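Exonuclease (Laribacter hongkongensis, PDB 3SYY) digests double-stranded DNA with strict 5'-to-3' polarity as an alkaline exonuclease of the lambda-exonuclease-like PDDEXK family, with magnesium ions bound in its active site. Local coordinates at residues 11-16 with 44-49; 81-86 with 103-108; 147-152 with 167-172. All coordinates share one frame; numbering follows the deposited sequence.

Contact 1: 11-16 with 44-49; sequences ARLGKV and ICQRLT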
loop_
_atom_site.group_PDB
_atom_site.type_symbol
_atom_site.label_atom_id
_atom_site.label_comp_id
_atom_site.label_asym_id
_atom_site.label_seq_id
_atom_site.Cartn_x
_atom_site.Cartn_y
_atom_site.Cartn_z
ATOM N N ALA A 11 27.499 -0.437 -10.585
ATOM C CA ALA A 11 27.529 0.050 -11.961
ATOM C C ALA A 11 26.356 0.994 -12.251
ATOM O O ALA A 11 26.424 1.803 -13.169
ATOM C CB ALA A 11 27.516 -1.139 -12.933
ATOM N N ARG A 12 25.292 0.887 -11.453
ATOM C CA ARG A 12 24.053 1.634 -11.665
ATOM C C ARG A 12 23.915 2.881 -10.765
ATOM O O ARG A 12 23.107 3.773 -11.060
ATOM C CB ARG A 12 22.867 0.684 -11.457
ATOM C CG ARG A 12 22.850 -0.376 -12.532
ATOM C CD ARG A 12 21.795 -1.489 -12.371
ATOM N NE ARG A 12 21.835 -2.370 -13.565
ATOM C CZ ARG A 12 22.859 -3.183 -13.879
ATOM N NH1 ARG A 12 22.806 -3.934 -14.976
ATOM N NH2 ARG A 12 23.941 -3.258 -13.106
ATOM N N LEU A 13 24.695 2.927 -9.687
ATOM C CA LEU A 13 24.600 4.015 -8.679
ATOM C C LEU A 13 24.681 5.429 -9.266
ATOM O O LEU A 13 25.600 5.751 -10.004
ATOM C CB LEU A 13 25.646 3.841 -7.554
ATOM C CG LEU A 13 25.500 4.834 -6.371
ATOM C CD1 LEU A 13 24.378 4.418 -5.484
ATOM C CD2 LEU A 13 26.821 4.894 -5.563
ATOM N N GLY A 14 23.682 6.261 -8.990
ATOM C CA GLY A 14 23.694 7.623 -9.477
ATOM C C GLY A 14 23.402 7.824 -10.956
ATOM O O GLY A 14 23.382 8.950 -11.415
ATOM N N LYS A 15 23.145 6.748 -11.707
ATOM C CA LYS A 15 22.941 6.878 -13.169
ATOM C C LYS A 15 21.477 6.833 -13.544
ATOM O O LYS A 15 20.680 6.171 -12.884
ATOM C CB LYS A 15 23.676 5.769 -13.933
ATOM C CG LYS A 15 25.190 5.825 -13.820
ATOM C CD LYS A 15 25.847 4.688 -14.632
ATOM C CE LYS A 15 27.323 4.759 -14.536
ATOM N NZ LYS A 15 27.926 3.512 -15.093
ATOM N N VAL A 16 21.115 7.568 -14.592
ATOM C CA VAL A 16 19.858 7.384 -15.252
ATOM C C VAL A 16 19.945 6.036 -15.999
ATOM O O VAL A 16 20.920 5.789 -16.710
ATOM C CB VAL A 16 19.565 8.507 -16.224
ATOM C CG1 VAL A 16 18.298 8.213 -17.038
ATOM C CG2 VAL A 16 19.392 9.828 -15.446
ATOM N N ILE A 44 19.771 11.970 -6.704
ATOM C CA ILE A 44 20.516 12.922 -5.813
ATOM C C ILE A 44 20.986 12.208 -4.561
ATOM O O ILE A 44 22.186 12.237 -4.219
ATOM C CB ILE A 44 19.692 14.167 -5.473
ATOM C CG1 ILE A 44 19.536 15.001 -6.734
ATOM C CG2 ILE A 44 20.377 14.986 -4.306
ATOM C CD1 ILE A 44 18.425 16.043 -6.673
ATOM N N CYS A 45 20.063 11.508 -3.894
ATOM C CA CYS A 45 20.420 10.812 -2.679
ATOM C C CYS A 45 21.454 9.694 -2.930
ATOM O O CYS A 45 22.318 9.456 -2.108
ATOM C CB CYS A 45 19.163 10.293 -1.920
ATOM S SG CYS A 45 18.021 11.658 -1.533
ATOM N N GLN A 46 21.343 8.969 -4.052
ATOM C CA GLN A 46 22.353 7.960 -4.361
ATOM C C GLN A 46 23.752 8.580 -4.514
ATOM O O GLN A 46 24.697 8.070 -3.984
ATOM C CB GLN A 46 21.993 7.206 -5.664
ATOM C CG GLN A 46 20.827 6.223 -5.463
ATOM C CD GLN A 46 20.449 5.434 -6.739
ATOM O OE1 GLN A 46 21.195 5.386 -7.703
ATOM N NE2 GLN A 46 19.253 4.881 -6.742
ATOM N N ARG A 47 23.845 9.672 -5.245
ATOM C CA ARG A 47 25.141 10.310 -5.498
ATOM C C ARG A 47 25.721 10.895 -4.207
ATOM O O ARG A 47 26.899 10.743 -3.946
ATOM C CB ARG A 47 25.015 11.361 -6.576
ATOM C CG ARG A 47 24.883 10.711 -7.948
ATOM C CD ARG A 47 24.910 11.774 -9.032
ATOM N NE ARG A 47 24.625 11.228 -10.365
ATOM C CZ ARG A 47 25.098 11.736 -11.498
ATOM N NH1 ARG A 47 25.891 12.819 -11.486
ATOM N NH2 ARG A 47 24.743 11.186 -12.658
ATOM N N LEU A 48 24.883 11.514 -3.389
ATOM C CA LEU A 48 25.343 12.117 -2.123
ATOM C C LEU A 48 25.710 11.113 -1.066
ATOM O O LEU A 48 26.767 11.263 -0.402
ATOM C CB LEU A 48 24.269 13.076 -1.574
ATOM C CG LEU A 48 24.177 14.402 -2.306
ATOM C CD1 LEU A 48 22.934 15.190 -1.790
ATOM C CD2 LEU A 48 25.532 15.228 -2.149
ATOM N N THR A 49 24.877 10.072 -0.902
ATOM C CA THR A 49 25.110 9.070 0.150
ATOM C C THR A 49 26.016 7.916 -0.279
ATOM O O THR A 49 26.598 7.191 0.573
ATOM C CB THR A 49 23.792 8.417 0.614
ATOM O OG1 THR A 49 23.222 7.671 -0.486
ATOM C CG2 THR A 49 22.824 9.468 1.083
#
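A turn held to a helix by side chains bonding to its backbone is the kind of contact made here: the type II beta turn from Arg-12 to Lys-15, which begins at the end of helix 7-12, lies against the last turns of helix 34-49 near the surface. Gly-14 is gripped at both polar ends. Its N-H points almost straight at Gln-46 OE1, with N to OE1 at 2.9 Å and an N-H...O angle of 168°, and meets that oxygen in the plane of the amide carbonyl. Its O takes two bonds from Arg-47, whose guanidinium comes side-on, NE at 2.8 Å and NH2 at 2.9 Å from Gly-14 O. The oxygen lies in the guanidinium plane, while the two donors are tilted from the glycine carbonyl plane. An extended chain from CG to NE lets Arg-47 reach along the turn, its CG passing 3.6 Å from Gly-14 CA. Leu-13 and Gln-46 run alongside each other in opposing senses, Leu-13 CD1 resting 3.7 Å from Gln-46 CB. Arg-47 NH1 forms a salt bridge with Glu-192 of helix 174-205. Arg-12 NH2 bonds Trp-8 O, its side chain makes a cation-pi contact with Trp-8, and its NH1 bonds Ser-100, a magnesium ligand. The turn leads into strand 16-17, beside strand 97-99, and a second subunit packs on helix 34-49 at Ile-44 and Leu-48.

Contact 2: 81-86 with 103-108; sequences EIVTEV and GLVGDT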
loop_
_atom_site.group_PDB
_atom_site.type_symbol
_atom_site.label_atom_id
_atom_site.label_comp_id
_atom_site.label_asym_id
_atom_site.label_seq_id
_atom_site.Cartn_x
_atom_site.Cartn_y
_atom_site.Cartn_z
ATOM N N GLU A 81 18.250 -17.713 -32.401
ATOM C CA GLU A 81 19.233 -16.605 -32.382
ATOM C C GLU A 81 20.368 -16.874 -31.400
ATOM O O GLU A 81 20.183 -17.582 -30.402
ATOM C CB GLU A 81 18.563 -15.270 -32.052
ATOM C CG GLU A 81 17.542 -14.815 -33.033
ATOM C CD GLU A 81 18.112 -13.911 -34.165
ATOM O OE1 GLU A 81 19.332 -13.730 -34.276
ATOM O OE2 GLU A 81 17.305 -13.381 -34.948
ATOM N N ILE A 82 21.550 -16.333 -31.687
ATOM C CA ILE A 82 22.665 -16.381 -30.740
ATOM C C ILE A 82 22.485 -15.239 -29.712
ATOM O O ILE A 82 22.518 -14.055 -30.070
ATOM C CB ILE A 82 24.030 -16.200 -31.471
ATOM C CG1 ILE A 82 25.209 -16.085 -30.493
ATOM C CG2 ILE A 82 24.022 -14.948 -32.326
ATOM C CD1 ILE A 82 26.123 -17.303 -30.451
ATOM N N VAL A 83 22.347 -15.590 -28.444
ATOM C CA VAL A 83 22.104 -14.570 -27.406
ATOM C C VAL A 83 23.261 -14.520 -26.458
ATOM O O VAL A 83 23.660 -15.543 -25.936
ATOM C CB VAL A 83 20.776 -14.849 -26.636
ATOM C CG1 VAL A 83 20.507 -13.767 -25.557
ATOM C CG2 VAL A 83 19.603 -14.888 -27.600
ATOM N N THR A 84 23.817 -13.327 -26.217
ATOM C CA THR A 84 24.879 -13.193 -25.218
ATOM C C THR A 84 24.399 -12.301 -24.073
ATOM O O THR A 84 23.798 -11.279 -24.308
ATOM C CB THR A 84 26.099 -12.512 -25.826
ATOM O OG1 THR A 84 26.291 -13.036 -27.136
ATOM C CG2 THR A 84 27.339 -12.761 -24.973
ATOM N N GLU A 85 24.703 -12.669 -22.846
ATOM C CA GLU A 85 24.381 -11.780 -21.758
ATOM C C GLU A 85 25.372 -10.626 -21.619
ATOM O O GLU A 85 26.522 -10.696 -22.084
ATOM C CB GLU A 85 24.105 -12.563 -20.491
ATOM C CG GLU A 85 22.727 -13.292 -20.662
ATOM C CD GLU A 85 22.114 -13.745 -19.357
ATOM O OE1 GLU A 85 22.153 -14.961 -19.082
ATOM O OE2 GLU A 85 21.604 -12.888 -18.603
ATOM N N VAL A 86 24.875 -9.529 -21.062
ATOM C CA VAL A 86 25.620 -8.294 -20.977
ATOM C C VAL A 86 25.178 -7.604 -19.678
ATOM O O VAL A 86 24.099 -7.889 -19.153
ATOM C CB VAL A 86 25.424 -7.446 -22.280
ATOM C CG1 VAL A 86 24.102 -6.729 -22.326
ATOM C CG2 VAL A 86 26.565 -6.477 -22.518
ATOM N N GLY A 103 19.707 -9.182 -23.273
ATOM C CA GLY A 103 20.675 -9.968 -24.074
ATOM C C GLY A 103 21.077 -9.223 -25.328
ATOM O O GLY A 103 20.315 -8.424 -25.842
ATOM N N LEU A 104 22.295 -9.467 -25.796
ATOM C CA LEU A 104 22.674 -9.075 -27.179
ATOM C C LEU A 104 22.295 -10.206 -28.118
ATOM O O LEU A 104 22.622 -11.373 -27.862
ATOM C CB LEU A 104 24.180 -8.865 -27.270
ATOM C CG LEU A 104 24.847 -7.826 -26.340
ATOM C CD1 LEU A 104 26.277 -7.522 -26.831
ATOM C CD2 LEU A 104 24.037 -6.545 -26.222
ATOM N N VAL A 105 21.606 -9.865 -29.184
ATOM C CA VAL A 105 21.121 -10.880 -30.132
ATOM C C VAL A 105 21.855 -10.658 -31.451
ATOM O O VAL A 105 21.743 -9.593 -32.057
ATOM C CB VAL A 105 19.620 -10.783 -30.396
ATOM C CG1 VAL A 105 19.149 -11.960 -31.257
ATOM C CG2 VAL A 105 18.826 -10.762 -29.068
ATOM N N GLY A 106 22.552 -11.688 -31.916
ATOM C CA GLY A 106 23.277 -11.568 -33.180
ATOM C C GLY A 106 24.291 -10.443 -33.099
ATOM O O GLY A 106 24.875 -10.195 -32.043
ATOM N N ASP A 107 24.468 -9.749 -34.219
ATOM C CA ASP A 107 25.406 -8.623 -34.315
ATOM C C ASP A 107 24.680 -7.314 -34.081
ATOM O O ASP A 107 25.275 -6.347 -33.624
ATOM C CB ASP A 107 25.996 -8.557 -35.736
ATOM C CG ASP A 107 26.911 -9.702 -36.033
ATOM O OD1 ASP A 107 27.775 -9.988 -35.164
ATOM O OD2 ASP A 107 26.779 -10.296 -37.133
ATOM N N THR A 108 23.409 -7.268 -34.453
ATOM C CA THR A 108 22.717 -5.983 -34.458
ATOM C C THR A 108 21.449 -5.899 -33.586
ATOM O O THR A 108 20.757 -4.907 -33.638
ATOM C CB THR A 108 22.350 -5.574 -35.884
ATOM O OG1 THR A 108 21.340 -6.451 -36.363
ATOM C CG2 THR A 108 23.606 -5.629 -36.829
HETATM O O HOH W 1 24.964 -12.164 -29.333
#
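Val-105 and Glu-81 meet at about a right angle: the methyl CG1 of Val-105 sits against the side of the bent glutamate chain, 3.5 Å from Glu-81 CB and equally close to its OE1. The bend lies at the second torsion of Glu-81 (chi2 -91°), which folds the carboxylate back over the valine instead of letting it run on past. Val-83 shares this face of the sheet, but its CG2 stands 4.4 Å from Val-105 CG2, so the paired valines touch only loosely; Tyr-75 of helix 59-79 packs on Glu-81, Val-83 and Val-105 together. Across the sheet, on the face of Thr-84 and Leu-104, a second right-angled pair forms where Val-86 CG1 lies 3.9 Å from Leu-104 CD2. On this face Thr-84 OG1 is joined to Leu-104 O through a water, 2.7 Å from the hydroxyl, that donates to the carbonyl.

Between these two layers runs the backbone ladder. Thr-84 and Leu-104 form the antiparallel hydrogen-bonded pair, with N to O at 2.8 Å in both directions, and Gly-106 N adds a nearly straight bond to Ile-82 O (169°). Val-83 CG1 packs 4.1 Å from Gly-103 CA. Gly-106, with positive phi, turns the chain away after strand 103-105. The arrangement is an antiparallel edge pairing: strand 83-84 borders the mixed five-stranded sheet of the PDDEXK nuclease core, and Gly-103 directly follows Asp-102, a ligand of both magnesium ions.

Contact 3: 147-152 with 167-172; sequences RQWCDF and CTRIER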
loop_
_atom_site.group_PDB
_atom_site.type_symbol
_atom_site.label_atom_id
_atom_site.label_comp_id
_atom_site.label_asym_id
_atom_site.label_seq_id
_atom_site.Cartn_x
_atom_site.Cartn_y
_atom_site.Cartn_z
ATOM N N ARG A 147 22.693 -0.637 -31.239
ATOM C CA ARG A 147 21.964 -1.691 -31.963
ATOM C C ARG A 147 20.789 -1.194 -32.748
ATOM O O ARG A 147 20.329 -0.046 -32.579
ATOM C CB ARG A 147 21.569 -2.836 -31.042
ATOM C CG ARG A 147 22.762 -3.432 -30.376
ATOM C CD ARG A 147 23.146 -4.724 -31.049
ATOM N NE ARG A 147 24.413 -5.226 -30.540
ATOM C CZ ARG A 147 24.749 -6.511 -30.531
ATOM N NH1 ARG A 147 23.875 -7.422 -30.935
ATOM N NH2 ARG A 147 25.932 -6.888 -30.086
ATOM N N GLN A 148 20.307 -2.066 -33.637
ATOM C CA GLN A 148 19.363 -1.684 -34.684
ATOM C C GLN A 148 17.903 -2.113 -34.400
ATOM O O GLN A 148 16.969 -1.534 -34.928
ATOM C CB GLN A 148 19.849 -2.264 -36.043
ATOM C CG GLN A 148 21.185 -1.676 -36.508
ATOM C CD GLN A 148 21.172 -0.135 -36.582
ATOM O OE1 GLN A 148 21.993 0.516 -35.952
ATOM N NE2 GLN A 148 20.223 0.440 -37.327
ATOM N N TRP A 149 17.709 -3.120 -33.549
ATOM C CA TRP A 149 16.337 -3.510 -33.115
ATOM C C TRP A 149 16.399 -4.226 -31.785
ATOM O O TRP A 149 17.453 -4.659 -31.351
ATOM C CB TRP A 149 15.671 -4.468 -34.146
ATOM C CG TRP A 149 16.573 -5.613 -34.568
ATOM C CD1 TRP A 149 17.392 -5.664 -35.700
ATOM C CD2 TRP A 149 16.747 -6.879 -33.907
ATOM N NE1 TRP A 149 18.049 -6.872 -35.759
ATOM C CE2 TRP A 149 17.654 -7.646 -34.696
ATOM C CE3 TRP A 149 16.169 -7.472 -32.767
ATOM C CZ2 TRP A 149 18.045 -8.926 -34.339
ATOM C CZ3 TRP A 149 16.568 -8.750 -32.414
ATOM C CH2 TRP A 149 17.488 -9.467 -33.205
ATOM N N CYS A 150 15.234 -4.422 -31.176
ATOM C CA CYS A 150 15.151 -5.154 -29.903
ATOM C C CYS A 150 13.868 -5.963 -30.001
ATOM O O CYS A 150 12.826 -5.446 -30.354
ATOM C CB CYS A 150 15.027 -4.195 -28.729
ATOM S SG CYS A 150 14.935 -5.065 -27.121
ATOM N N ASP A 151 13.987 -7.248 -29.729
ATOM C CA ASP A 151 12.820 -8.131 -29.693
ATOM C C ASP A 151 12.266 -8.046 -28.255
ATOM O O ASP A 151 12.959 -8.328 -27.293
ATOM C CB ASP A 151 13.279 -9.558 -29.964
ATOM C CG ASP A 151 13.259 -9.904 -31.487
ATOM O OD1 ASP A 151 12.602 -9.165 -32.254
ATOM O OD2 ASP A 151 13.936 -10.872 -31.885
ATOM N N PHE A 152 11.035 -7.628 -28.144
ATOM C CA PHE A 152 10.386 -7.535 -26.846
ATOM C C PHE A 152 9.692 -8.867 -26.598
ATOM O O PHE A 152 8.888 -9.288 -27.419
ATOM C CB PHE A 152 9.344 -6.449 -26.945
ATOM C CG PHE A 152 8.488 -6.337 -25.711
ATOM C CD1 PHE A 152 7.248 -6.984 -25.642
ATOM C CD2 PHE A 152 8.925 -5.586 -24.622
ATOM C CE1 PHE A 152 6.427 -6.860 -24.479
ATOM C CE2 PHE A 152 8.110 -5.442 -23.467
ATOM C CZ PHE A 152 6.874 -6.122 -23.383
ATOM N N CYS A 167 6.342 -12.332 -28.686
ATOM C CA CYS A 167 7.543 -11.598 -29.080
ATOM C C CYS A 167 7.195 -10.680 -30.233
ATOM O O CYS A 167 6.422 -11.078 -31.167
ATOM C CB CYS A 167 8.704 -12.527 -29.391
ATOM S SG CYS A 167 10.198 -11.689 -30.048
ATOM N N THR A 168 7.693 -9.443 -30.166
ATOM C CA THR A 168 7.492 -8.485 -31.295
ATOM C C THR A 168 8.758 -7.624 -31.420
ATOM O O THR A 168 9.424 -7.346 -30.401
ATOM C CB THR A 168 6.229 -7.635 -31.127
ATOM O OG1 THR A 168 5.900 -6.965 -32.353
ATOM C CG2 THR A 168 6.376 -6.555 -29.978
ATOM N N ARG A 169 9.104 -7.227 -32.651
ATOM C CA ARG A 169 10.366 -6.531 -32.888
ATOM C C ARG A 169 10.170 -5.052 -32.912
ATOM O O ARG A 169 9.265 -4.552 -33.594
ATOM C CB ARG A 169 10.997 -6.911 -34.227
ATOM C CG ARG A 169 12.497 -6.470 -34.286
ATOM C CD ARG A 169 13.256 -7.293 -35.290
ATOM N NE ARG A 169 13.630 -8.602 -34.747
ATOM C CZ ARG A 169 14.447 -9.435 -35.376
ATOM N NH1 ARG A 169 14.961 -9.071 -36.543
ATOM N NH2 ARG A 169 14.760 -10.599 -34.859
ATOM N N ILE A 170 11.025 -4.347 -32.173
ATOM C CA ILE A 170 10.940 -2.885 -32.145
ATOM C C ILE A 170 12.202 -2.370 -32.821
ATOM O O ILE A 170 13.323 -2.610 -32.335
ATOM C CB ILE A 170 10.842 -2.339 -30.678
ATOM C CG1 ILE A 170 9.629 -2.972 -29.949
ATOM C CG2 ILE A 170 10.800 -0.782 -30.695
ATOM C CD1 ILE A 170 8.185 -2.586 -30.538
ATOM N N GLU A 171 12.024 -1.709 -33.961
ATOM C CA GLU A 171 13.152 -1.198 -34.747
ATOM C C GLU A 171 13.667 0.103 -34.125
ATOM O O GLU A 171 12.864 0.923 -33.687
ATOM C CB GLU A 171 12.687 -0.893 -36.197
ATOM C CG GLU A 171 12.235 -2.135 -37.026
ATOM C CD GLU A 171 13.375 -3.110 -37.321
ATOM O OE1 GLU A 171 13.128 -4.323 -37.263
ATOM O OE2 GLU A 171 14.536 -2.694 -37.574
ATOM N N ARG A 172 14.981 0.303 -34.128
ATOM C CA ARG A 172 15.606 1.615 -33.774
ATOM C C ARG A 172 14.864 2.829 -34.345
ATOM O O ARG A 172 14.619 2.885 -35.552
ATOM C CB ARG A 172 17.059 1.638 -34.251
ATOM C CG ARG A 172 17.813 2.917 -33.899
ATOM C CD ARG A 172 19.280 2.812 -34.257
ATOM N NE ARG A 172 20.016 3.922 -33.665
ATOM C CZ ARG A 172 20.898 3.803 -32.683
ATOM N NH1 ARG A 172 21.212 2.620 -32.208
ATOM N NH2 ARG A 172 21.498 4.890 -32.195
#
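The indole of Trp-149 carries the guanidinium of Arg-169 flat on one face, with the planes only 5° apart and Arg-169 CZ 3.5 Å from the centre of the six-membered ring, a cation-pi stack. The edge of the same guanidinium faces Asp-151, so one arginine is held by a ring on its face and a carboxylate at its rim. All three side chains rise from one face of the beta hairpin formed by strands 149-155 and 165-171, the latter an outermost strand of the nuclease sheet. The salt bridge is side-on and two-pronged: Arg-169 NE reaches Asp-151 OD1 at 2.8 Å and NH2 reaches OD2 at 3.1 Å, both on the syn side of the carboxylate though out of its plane. A bend at chi3 (-80°) turns the end of Arg-169 over the indole, and Tyr-75 OH bonds Asp-151 OD2 as well, helping to fix the acid's rotation. The opposite face of the hairpin bears Cys-150, Phe-152, Thr-168 and Ile-170; Met-138 of helix 132-145 covers Cys-150, Phe-152 and Ile-170. The backbones pair in antiparallel register, Cys-150 with Ile-170 and Phe-152 with Thr-168 being hydrogen-bonded pairs. Past the end of the strand, the extended side chain of Arg-172 runs onward, across to Arg-147, its NE in a salt bridge with Asp-174 and its NH1 giving a hydrogen bond of 2.8 Å to Arg-147 O.

How the contacts relate
Contacts 2 and 3 belong to one mixed five-stranded sheet and lie on the same side of the chain's centre, their centres about 12 Å apart. They touch directly: Gln-148 N lies 2.9 Å from Thr-108 O, and Arg-147 NH1 reaches Gly-106 O. Strand 109-114, which carries Glu-112, runs between the two pairings. Contact 1 stands apart, its centre about 28 Å from that of contact 2 and 29 Å from that of contact 3. All three contacts nevertheless have a residue about 8 Å from a magnesium ion: the side chains of Arg-12 and Phe-152 lie at about that distance, and Gly-103 is about 8 Å from a magnesium ion as well.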